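Long-range contact in XRE family transcriptional regulator (Enterobacter cloacae subsp. cloacae, PDB 6B8W), which is probably a DNA-binding transcription factor, of which this chain is the C-terminal cupin domain, a beta barrel that carries a manganese site: residues H19-L24 and P84-S89. Residues are numbered along the deposited sequence; the frame is centred on the assembly and turned at random.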
ATOM      1  N   HIS A  19       3.906  -2.808   7.168  1.00 27.49           N
ATOM      2  CA  HIS A  19       3.099  -1.952   6.311  1.00 27.15           C
ATOM      3  C   HIS A  19       2.391  -0.983   7.274  1.00 28.02           C
ATOM      4  O   HIS A  19       1.507  -1.386   8.041  1.00 30.05           O
ATOM      5  CB  HIS A  19       2.087  -2.827   5.588  1.00 27.69           C
ATOM      6  CG  HIS A  19       1.364  -2.145   4.481  1.00 29.07           C
ATOM      7  ND1 HIS A  19       0.808  -2.837   3.432  1.00 30.76           N
ATOM      8  CD2 HIS A  19       1.163  -0.834   4.215  1.00 31.31           C
ATOM      9  CE1 HIS A  19       0.258  -1.980   2.585  1.00 32.02           C
ATOM     10  NE2 HIS A  19       0.449  -0.760   3.044  1.00 30.88           N
ATOM     11  N   PHE A  20       2.805   0.273   7.242  1.00 28.77           N
ATOM     12  CA  PHE A  20       2.285   1.277   8.122  1.00 29.01           C
ATOM     13  C   PHE A  20       1.468   2.297   7.375  1.00 28.04           C
ATOM     14  O   PHE A  20       1.767   2.632   6.235  1.00 26.34           O
ATOM     15  CB  PHE A  20       3.453   2.022   8.795  1.00 30.40           C
ATOM     16  CG  PHE A  20       4.347   1.138   9.596  1.00 32.24           C
ATOM     17  CD1 PHE A  20       3.920   0.642  10.829  1.00 34.96           C
ATOM     18  CD2 PHE A  20       5.616   0.808   9.143  1.00 33.11           C
ATOM     19  CE1 PHE A  20       4.743  -0.184  11.583  1.00 36.14           C
ATOM     20  CE2 PHE A  20       6.446  -0.009   9.892  1.00 34.65           C
ATOM     21  CZ  PHE A  20       6.008  -0.507  11.117  1.00 34.93           C
ATOM     22  N   SER A  21       0.457   2.811   8.056  1.00 28.54           N
ATOM     23  CA  SER A  21      -0.375   3.880   7.557  1.00 28.98           C
ATOM     24  C   SER A  21      -0.063   5.074   8.463  1.00 29.10           C
ATOM     25  O   SER A  21      -0.260   4.999   9.691  1.00 29.24           O
ATOM     26  CB  SER A  21      -1.843   3.495   7.653  1.00 30.15           C
ATOM     27  OG  SER A  21      -2.637   4.596   7.290  1.00 32.08           O
ATOM     28  N   ILE A  22       0.360   6.176   7.851  0.60 28.12           N
ATOM     29  CA  ILE A  22       0.818   7.350   8.591  0.60 28.17           C
ATOM     30  C   ILE A  22       0.089   8.611   8.164  0.60 27.96           C
ATOM     31  O   ILE A  22      -0.078   8.858   6.976  0.60 28.45           O
ATOM     32  CB  ILE A  22       2.327   7.539   8.346  0.60 27.28           C
ATOM     33  CG1 ILE A  22       3.089   6.266   8.769  0.60 26.78           C
ATOM     34  CG2 ILE A  22       2.857   8.787   9.059  0.60 27.91           C
ATOM     35  CD1 ILE A  22       4.573   6.294   8.472  0.60 26.00           C
ATOM     36  N   ILE A  23      -0.342   9.401   9.141  1.00 27.83           N
ATOM     37  CA  ILE A  23      -0.991  10.682   8.874  1.00 28.28           C
ATOM     38  C   ILE A  23      -0.075  11.754   9.503  1.00 28.86           C
ATOM     39  O   ILE A  23       0.202  11.716  10.702  1.00 29.49           O
ATOM     40  CB  ILE A  23      -2.397  10.764   9.421  1.00 30.03           C
ATOM     41  CG1 ILE A  23      -3.268   9.680   8.746  1.00 31.07           C
ATOM     42  CG2 ILE A  23      -2.970  12.153   9.150  1.00 31.08           C
ATOM     43  CD1 ILE A  23      -4.679   9.560   9.286  1.00 32.78           C
ATOM     44  N   LEU A  24       0.364  12.693   8.672  1.00 28.15           N
ATOM     45  CA  LEU A  24       1.280  13.766   9.070  1.00 28.38           C
ATOM     46  C   LEU A  24       0.537  15.097   8.970  1.00 28.60           C
ATOM     47  O   LEU A  24       0.014  15.467   7.903  1.00 27.25           O
ATOM     48  CB  LEU A  24       2.516  13.701   8.149  1.00 28.70           C
ATOM     49  CG  LEU A  24       3.838  14.370   8.473  1.00 30.22           C
ATOM     50  CD1 LEU A  24       4.408  13.902   9.818  1.00 30.78           C
ATOM     51  CD2 LEU A  24       4.839  14.089   7.341  1.00 29.11           C
ATOM     52  N   PRO A  84      -3.862  17.522   6.447  1.00 33.48           N
ATOM     53  CA  PRO A  84      -3.097  16.286   6.711  1.00 31.84           C
ATOM     54  C   PRO A  84      -2.721  15.519   5.449  1.00 29.54           C
ATOM     55  O   PRO A  84      -3.432  15.594   4.440  1.00 28.08           O
ATOM     56  CB  PRO A  84      -4.051  15.439   7.553  1.00 32.74           C
ATOM     57  CG  PRO A  84      -5.016  16.415   8.161  1.00 35.32           C
ATOM     58  CD  PRO A  84      -5.145  17.551   7.189  1.00 34.31           C
ATOM     59  N   VAL A  85      -1.584  14.842   5.493  1.00 28.12           N
ATOM     60  CA  VAL A  85      -1.188  13.969   4.382  1.00 27.15           C
ATOM     61  C   VAL A  85      -1.176  12.550   4.924  1.00 26.86           C
ATOM     62  O   VAL A  85      -0.628  12.297   5.996  1.00 26.17           O
ATOM     63  CB  VAL A  85       0.159  14.328   3.740  1.00 27.79           C
ATOM     64  CG1 VAL A  85       1.301  14.312   4.753  1.00 28.37           C
ATOM     65  CG2 VAL A  85       0.470  13.393   2.574  1.00 26.51           C
ATOM     66  N   HIS A  86      -1.840  11.648   4.195  1.00 25.07           N
ATOM     67  CA  HIS A  86      -1.932  10.249   4.549  1.00 25.41           C
ATOM     68  C   HIS A  86      -1.064   9.460   3.576  1.00 25.45           C
ATOM     69  O   HIS A  86      -1.236   9.571   2.371  1.00 24.91           O
ATOM     70  CB  HIS A  86      -3.395   9.797   4.449  1.00 26.26           C
ATOM     71  CG  HIS A  86      -3.615   8.348   4.766  1.00 26.70           C
ATOM     72  ND1 HIS A  86      -4.713   7.654   4.304  1.00 28.17           N
ATOM     73  CD2 HIS A  86      -2.863   7.451   5.446  1.00 26.46           C
ATOM     74  CE1 HIS A  86      -4.654   6.403   4.727  1.00 29.68           C
ATOM     75  NE2 HIS A  86      -3.525   6.247   5.403  1.00 28.69           N
ATOM     76  N   PHE A  87      -0.105   8.698   4.093  1.00 24.74           N
ATOM     77  CA  PHE A  87       0.729   7.890   3.220  1.00 23.85           C
ATOM     78  C   PHE A  87       0.972   6.539   3.846  1.00 23.13           C
ATOM     79  O   PHE A  87       0.669   6.327   5.011  1.00 23.06           O
ATOM     80  CB  PHE A  87       2.039   8.596   2.857  1.00 23.19           C
ATOM     81  CG  PHE A  87       2.946   8.882   4.026  1.00 24.09           C
ATOM     82  CD1 PHE A  87       2.768  10.021   4.796  1.00 24.76           C
ATOM     83  CD2 PHE A  87       3.998   8.031   4.325  1.00 24.44           C
ATOM     84  CE1 PHE A  87       3.612  10.295   5.856  1.00 26.49           C
ATOM     85  CE2 PHE A  87       4.854   8.294   5.386  1.00 25.99           C
ATOM     86  CZ  PHE A  87       4.670   9.433   6.155  1.00 26.28           C
ATOM     87  N   HIS A  88       1.424   5.593   3.034  1.00 22.61           N
ATOM     88  CA  HIS A  88       1.816   4.294   3.552  1.00 23.28           C
ATOM     89  C   HIS A  88       3.309   4.172   3.458  1.00 23.81           C
ATOM     90  O   HIS A  88       3.929   4.672   2.507  1.00 23.95           O
ATOM     91  CB  HIS A  88       1.241   3.096   2.790  1.00 24.06           C
ATOM     92  CG  HIS A  88      -0.240   2.958   2.857  1.00 25.39           C
ATOM     93  ND1 HIS A  88      -0.925   2.063   2.060  1.00 26.09           N
ATOM     94  CD2 HIS A  88      -1.175   3.615   3.579  1.00 26.07           C
ATOM     95  CE1 HIS A  88      -2.216   2.158   2.310  1.00 27.37           C
ATOM     96  NE2 HIS A  88      -2.398   3.102   3.215  1.00 26.39           N
ATOM     97  N   SER A  89       3.879   3.490   4.442  1.00 24.61           N
ATOM     98  CA  SER A  89       5.294   3.205   4.484  1.00 25.08           C
ATOM     99  C   SER A  89       5.418   1.697   4.568  1.00 25.80           C
ATOM    100  O   SER A  89       4.954   1.089   5.524  1.00 27.00           O
ATOM    101  CB  SER A  89       5.943   3.883   5.688  1.00 26.27           C
ATOM    102  OG  SER A  89       7.258   3.394   5.895  1.00 28.25           O
TER
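I22 places its CB over one face of the F87 ring, offset toward the rim and 3.9 Å from the ring centroid, in a CH-pi contact between two antiparallel strands of the cupin barrel. F87 turns its ring across the strand gap by placing CG between its own N and C (chi1 63°). I22 CG2 comes within 3.5 Å of F87 CZ, while I22 CD1 lies beside the rim, 3.7 Å from F87 CE2. L24 CB meets the same ring at its edge, near F87 CE1, and packs against V85 CG1 at 3.7 Å. These residues face the barrel interior, where F87 also meets the ring of Y77, a manganese ligand. S89, on the same face, hydrogen-bonds through OG to E41, a second ligand, so this strand pair borders the metal site, although no metal is bound to this chain in the model. Paired, nearly straight backbone hydrogen bonds join F20 to S89, I22 to F87 and L24 to V85.

The other face carries S21, I23, H86 and H88, and there the second subunit packs on H86 and H88. H19 and H88 form an offset edge-to-face pair, the edge of H19 toward the face of H88, with centroids 5.1 Å apart. H86 extends diagonally toward S21, its ring carried there by a chi1 that sets CG opposite the backbone N, and S21 OG shares a 2.7 Å hydrogen bond with H86 NE2.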